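Local coordinates for protein integral membrane indolylacetylinositol arabinosyltransferase EmbC (Mycolicibacterium smegmatis, PDB 7BVE) that probably transfers arabinose units in the mycobacterial cell membrane to polymerise the arabinan of the cell wall, and is here bound to the drug ethambutol, at residues 286-291 against 314-319; 955-961 against 973-977. One frame throughout, in Å; residues are numbered along the deposited sequence.

How the contacts relate
From the N terminus, contact 1 comes first: it closes a short loop of 22 residues, bringing helix 314-320 back across helix 281-293 in the GT-C-like part of the chain. Far later in the sequence, contact 2 closes a tighter loop of 11 residues in the C-terminal domain, joining the approach to strand 961-963 with the chain that leaves it. The two loops are in series and neither encloses the other. In space their centres lie about 17 Å apart, and they meet directly: R288 NH1 probably donates a hydrogen bond to Q974 O, while V289 packs on P976. Helix 281-293 thus joins that part to the C-terminal domain.

Contact 1 of 2, residues 286-291 against 314-319; sequences MARVSE and YDLLAL
A287 and A318 face each other where two helices cross almost at right angles, at -81° with their axes 8.5 Å apart. Both bear only a methyl group, which lets the backbones come together: the two CA atoms of A287 and A318 are 5.0 Å apart, and A318 CB lies against the carbonyl oxygen A287 O. A287 CB also reaches Y314 O, one turn earlier on the partner helix, and CB of L317, just before A318.

E291 borders the crossing on one side. Its CB turns neither to nor from the other helix, but CG, anti to its own carbonyl carbon (chi1 -73°), starts an extended chain that passes A318, with CG 4.3 Å from A318 CB. Next, CD lies 4.1 Å from A318 O. At the tip the two oxygens divide: OE1 hydrogen-bonds to H322 NE2, and OE2 lies beside A318 O, a fellow acceptor and so no hydrogen-bond partner, and 4.0 Å from A318 CB. A long acidic residue suits this exposed margin, because its aliphatic part can pack while its carboxylate reaches beyond A318. S290 is small enough to fit beside A318, and its OG, at chi1 69°, turns back in a weak hydrogen bond to A287 O of its own helix.

On the other side, the flexible thioether of M286 brings CE to the Y314 ring, 4.0 Å from Y314 CE2, at an oblique approach. Y314 also touches the bound ethambutol, so this margin of the crossing adjoins the drug pocket.

Around the pair, Y314 and L317 lean on I283, an earlier residue of helix 281-293, while D315 forms a salt bridge with R475. R288 points away from helix 314-320, and its guanidinium hydrogen-bonds to Q974 O in the loop that follows strand 961-963.

Contact 2 of 2, residues 955-961 against 973-977; sequences VGSSDPV and CQRPF
Two loops flanking the edge strand 961-963 of the mixed sheet in the C-terminal domain lie side by side here, running roughly the same way. V961 donates its N-H to R975 O at 3.1 Å and 152°, nearly in line with the carbonyl. V961 O in turn receives the CA-H of P976 at 3.3 Å; proline has no N-H to give. The same V961 O sits at the edge of the F977 ring, in its plane, and P960 CB packs on F977 CB at 3.9 Å.

R975 suits its place by length. Its extended chain, starting at chi1 68°, carries the guanidinium to the S958 carbonyl, where NE and NH1 both make weak, bent bonds to S958 O, with NH1 at 3.0 Å. P960 N lies over one face of that group.

In fold terms, the first loop leaves helix 951-954 at V955, and Q952 of that helix binds both Q974 NE2 and S957 OG. Besides that bond, each polar tip makes a weaker second one: Q974 NE2 to V955 O at 3.3 Å, and S957 OG to C973 O, also at 3.3 Å. The bend at chi2 79° turns the amide of Q974 to V955 O, while its CG packs 4.0 Å from V955 CG1. C973 is pinned by its disulfide to C730, and F977 O accepts a hydrogen bond from Y299 OH.

Contact 1 of 2, residues 286-291 against 314-319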
loop_
_atom_site.group_PDB
_atom_site.type_symbol
_atom_site.label_atom_id
_atom_site.label_comp_id
_atom_site.label_asym_id
_atom_site.label_seq_id
_atom_site.Cartn_x
_atom_site.Cartn_y
_atom_site.Cartn_z
ATOM N N MET A 286 22.349 -13.547 17.793
ATOM C CA MET A 286 22.492 -12.643 18.934
ATOM C C MET A 286 22.799 -13.397 20.223
ATOM O O MET A 286 23.748 -13.059 20.950
ATOM C CB MET A 286 21.214 -11.836 19.110
ATOM C CG MET A 286 20.960 -10.767 18.096
ATOM S SD MET A 286 19.323 -10.100 18.399
ATOM C CE MET A 286 19.570 -9.451 20.028
ATOM N N ALA A 287 22.005 -14.429 20.516
ATOM C CA ALA A 287 22.187 -15.205 21.733
ATOM C C ALA A 287 23.478 -16.002 21.714
ATOM O O ALA A 287 24.016 -16.320 22.775
ATOM C CB ALA A 287 21.002 -16.142 21.931
ATOM N N ARG A 288 23.998 -16.328 20.535
ATOM C CA ARG A 288 25.223 -17.106 20.513
ATOM C C ARG A 288 26.445 -16.221 20.741
ATOM O O ARG A 288 27.402 -16.643 21.394
ATOM C CB ARG A 288 25.342 -17.870 19.199
ATOM C CG ARG A 288 26.336 -18.994 19.302
ATOM C CD ARG A 288 26.629 -19.688 17.997
ATOM N NE ARG A 288 25.472 -20.308 17.376
ATOM C CZ ARG A 288 25.531 -20.939 16.211
ATOM N NH1 ARG A 288 26.684 -21.058 15.581
ATOM N NH2 ARG A 288 24.446 -21.473 15.689
ATOM N N VAL A 289 26.437 -14.989 20.225
ATOM C CA VAL A 289 27.616 -14.132 20.396
ATOM C C VAL A 289 27.623 -13.321 21.695
ATOM O O VAL A 289 28.679 -12.779 22.077
ATOM C CB VAL A 289 27.775 -13.173 19.205
ATOM C CG1 VAL A 289 27.841 -13.950 17.928
ATOM C CG2 VAL A 289 26.657 -12.181 19.164
ATOM N N SER A 290 26.484 -13.230 22.393
ATOM C CA SER A 290 26.408 -12.369 23.568
ATOM C C SER A 290 27.218 -12.853 24.760
ATOM O O SER A 290 27.433 -12.075 25.691
ATOM C CB SER A 290 24.971 -12.230 24.008
ATOM O OG SER A 290 24.498 -13.451 24.528
ATOM N N GLU A 291 27.640 -14.111 24.795
ATOM C CA GLU A 291 28.417 -14.557 25.947
ATOM C C GLU A 291 29.855 -14.084 25.870
ATOM O O GLU A 291 30.428 -13.667 26.879
ATOM C CB GLU A 291 28.387 -16.073 26.065
ATOM C CG GLU A 291 27.088 -16.643 26.548
ATOM C CD GLU A 291 27.172 -18.137 26.706
ATOM O OE1 GLU A 291 28.171 -18.725 26.246
ATOM O OE2 GLU A 291 26.260 -18.726 27.318
ATOM N N TYR A 314 16.831 -13.673 26.389
ATOM C CA TYR A 314 17.879 -14.051 25.450
ATOM C C TYR A 314 19.077 -14.646 26.171
ATOM O O TYR A 314 19.798 -15.469 25.605
ATOM C CB TYR A 314 18.328 -12.840 24.647
ATOM C CG TYR A 314 17.311 -12.253 23.707
ATOM C CD1 TYR A 314 16.221 -12.980 23.283
ATOM C CD2 TYR A 314 17.441 -10.952 23.257
ATOM C CE1 TYR A 314 15.294 -12.431 22.431
ATOM C CE2 TYR A 314 16.523 -10.399 22.407
ATOM C CZ TYR A 314 15.453 -11.142 21.998
ATOM O OH TYR A 314 14.532 -10.583 21.152
ATOM N N ASP A 315 19.289 -14.264 27.427
ATOM C CA ASP A 315 20.345 -14.877 28.219
ATOM C C ASP A 315 19.974 -16.296 28.622
ATOM O O ASP A 315 20.842 -17.175 28.709
ATOM C CB ASP A 315 20.622 -14.014 29.439
ATOM C CG ASP A 315 21.217 -12.674 29.071
ATOM O OD1 ASP A 315 21.992 -12.615 28.094
ATOM O OD2 ASP A 315 20.885 -11.670 29.734
ATOM N N LEU A 316 18.682 -16.550 28.832
ATOM C CA LEU A 316 18.224 -17.914 29.059
ATOM C C LEU A 316 18.382 -18.764 27.810
ATOM O O LEU A 316 18.740 -19.941 27.902
ATOM C CB LEU A 316 16.773 -17.916 29.520
ATOM C CG LEU A 316 16.491 -17.337 30.898
ATOM C CD1 LEU A 316 15.009 -17.360 31.147
ATOM C CD2 LEU A 316 17.220 -18.120 31.955
ATOM N N LEU A 317 18.127 -18.187 26.633
ATOM C CA LEU A 317 18.400 -18.910 25.389
ATOM C C LEU A 317 19.888 -19.160 25.192
ATOM O O LEU A 317 20.279 -20.201 24.654
ATOM C CB LEU A 317 17.845 -18.159 24.186
ATOM C CG LEU A 317 16.344 -18.165 23.956
ATOM C CD1 LEU A 317 16.017 -17.246 22.808
ATOM C CD2 LEU A 317 15.888 -19.568 23.650
ATOM N N ALA A 318 20.731 -18.223 25.620
ATOM C CA ALA A 318 22.173 -18.413 25.523
ATOM C C ALA A 318 22.667 -19.512 26.449
ATOM O O ALA A 318 23.649 -20.187 26.133
ATOM C CB ALA A 318 22.892 -17.104 25.833
ATOM N N LEU A 319 22.014 -19.695 27.598
ATOM C CA LEU A 319 22.334 -20.840 28.452
ATOM C C LEU A 319 21.760 -22.132 27.889
ATOM O O LEU A 319 22.360 -23.198 28.038
ATOM C CB LEU A 319 21.808 -20.615 29.866
ATOM C CG LEU A 319 22.463 -19.545 30.725
ATOM C CD1 LEU A 319 21.682 -19.390 32.001
ATOM C CD2 LEU A 319 23.882 -19.939 31.025
#

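Contact 2 of 2, residues 955-961 against 973-977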
loop_
_atom_site.group_PDB
_atom_site.type_symbol
_atom_site.label_atom_id
_atom_site.label_comp_id
_atom_site.label_asym_id
_atom_site.label_seq_id
_atom_site.Cartn_x
_atom_site.Cartn_y
_atom_site.Cartn_z
ATOM N N VAL A 955 33.455 -25.174 4.420
ATOM C CA VAL A 955 33.262 -24.206 5.490
ATOM C C VAL A 955 33.063 -25.017 6.764
ATOM O O VAL A 955 31.982 -25.545 7.006
ATOM C CB VAL A 955 32.055 -23.316 5.211
ATOM C CG1 VAL A 955 31.913 -22.258 6.261
ATOM C CG2 VAL A 955 32.117 -22.754 3.826
ATOM N N GLY A 956 34.093 -25.127 7.587
ATOM C CA GLY A 956 33.981 -25.993 8.746
ATOM C C GLY A 956 33.149 -25.443 9.889
ATOM O O GLY A 956 32.314 -24.558 9.697
ATOM N N SER A 957 33.363 -25.962 11.095
ATOM C CA SER A 957 32.697 -25.445 12.282
ATOM C C SER A 957 33.630 -24.603 13.142
ATOM O O SER A 957 33.346 -24.379 14.322
ATOM C CB SER A 957 32.109 -26.589 13.101
ATOM O OG SER A 957 31.077 -27.235 12.386
ATOM N N SER A 958 34.733 -24.127 12.573
ATOM C CA SER A 958 35.718 -23.346 13.304
ATOM C C SER A 958 35.983 -21.974 12.711
ATOM O O SER A 958 36.341 -21.063 13.455
ATOM C CB SER A 958 37.047 -24.106 13.385
ATOM O OG SER A 958 36.899 -25.313 14.108
ATOM N N ASP A 959 35.827 -21.801 11.403
ATOM C CA ASP A 959 36.097 -20.514 10.785
ATOM C C ASP A 959 34.973 -19.532 11.096
ATOM O O ASP A 959 33.812 -19.935 11.191
ATOM C CB ASP A 959 36.235 -20.665 9.275
ATOM C CG ASP A 959 37.477 -21.413 8.879
ATOM O OD1 ASP A 959 38.477 -21.336 9.622
ATOM O OD2 ASP A 959 37.456 -22.081 7.827
ATOM N N PRO A 960 35.281 -18.247 11.265
ATOM C CA PRO A 960 34.213 -17.258 11.438
ATOM C C PRO A 960 33.488 -16.994 10.127
ATOM O O PRO A 960 34.108 -16.730 9.098
ATOM C CB PRO A 960 34.959 -16.018 11.938
ATOM C CG PRO A 960 36.336 -16.194 11.466
ATOM C CD PRO A 960 36.609 -17.659 11.481
ATOM N N VAL A 961 32.168 -17.079 10.175
ATOM C CA VAL A 961 31.303 -16.946 9.015
ATOM C C VAL A 961 30.417 -15.733 9.234
ATOM O O VAL A 961 29.936 -15.493 10.341
ATOM C CB VAL A 961 30.458 -18.227 8.810
ATOM C CG1 VAL A 961 29.555 -18.130 7.608
ATOM C CG2 VAL A 961 31.351 -19.426 8.677
ATOM N N CYS A 973 25.465 -25.276 12.439
ATOM C CA CYS A 973 26.803 -25.812 12.816
ATOM C C CYS A 973 27.899 -24.768 12.569
ATOM O O CYS A 973 28.972 -24.881 13.196
ATOM C CB CYS A 973 27.121 -27.078 12.029
ATOM S SG CYS A 973 26.474 -28.587 12.798
ATOM N N GLN A 974 27.636 -23.795 11.691
ATOM C CA GLN A 974 28.599 -22.756 11.355
ATOM C C GLN A 974 28.505 -21.600 12.332
ATOM O O GLN A 974 27.409 -21.156 12.677
ATOM C CB GLN A 974 28.372 -22.254 9.931
ATOM C CG GLN A 974 28.996 -23.139 8.880
ATOM C CD GLN A 974 28.196 -24.371 8.586
ATOM O OE1 GLN A 974 26.989 -24.403 8.778
ATOM N NE2 GLN A 974 28.876 -25.421 8.168
ATOM N N ARG A 975 29.672 -21.091 12.766
ATOM C CA ARG A 975 29.596 -20.130 13.849
ATOM C C ARG A 975 29.795 -18.706 13.350
ATOM O O ARG A 975 30.581 -18.474 12.430
ATOM C CB ARG A 975 30.618 -20.434 14.950
ATOM C CG ARG A 975 32.066 -20.245 14.610
ATOM C CD ARG A 975 32.892 -20.371 15.863
ATOM N NE ARG A 975 34.306 -20.122 15.630
ATOM C CZ ARG A 975 34.868 -18.922 15.685
ATOM N NH1 ARG A 975 36.163 -18.786 15.463
ATOM N NH2 ARG A 975 34.133 -17.860 15.964
ATOM N N PRO A 976 29.072 -17.741 13.904
ATOM C CA PRO A 976 29.254 -16.349 13.495
ATOM C C PRO A 976 30.503 -15.751 14.125
ATOM O O PRO A 976 31.122 -16.328 15.014
ATOM C CB PRO A 976 27.988 -15.675 14.016
ATOM C CG PRO A 976 27.595 -16.488 15.165
ATOM C CD PRO A 976 27.953 -17.885 14.847
ATOM N N PHE A 977 30.869 -14.570 13.645
ATOM C CA PHE A 977 32.069 -13.926 14.147
ATOM C C PHE A 977 31.770 -13.156 15.432
ATOM O O PHE A 977 30.655 -12.690 15.666
ATOM C CB PHE A 977 32.686 -13.020 13.074
ATOM C CG PHE A 977 31.813 -11.881 12.639
ATOM C CD1 PHE A 977 30.899 -12.043 11.622
ATOM C CD2 PHE A 977 31.947 -10.632 13.207
ATOM C CE1 PHE A 977 30.108 -10.999 11.215
ATOM C CE2 PHE A 977 31.157 -9.591 12.803
ATOM C CZ PHE A 977 30.241 -9.777 11.804
#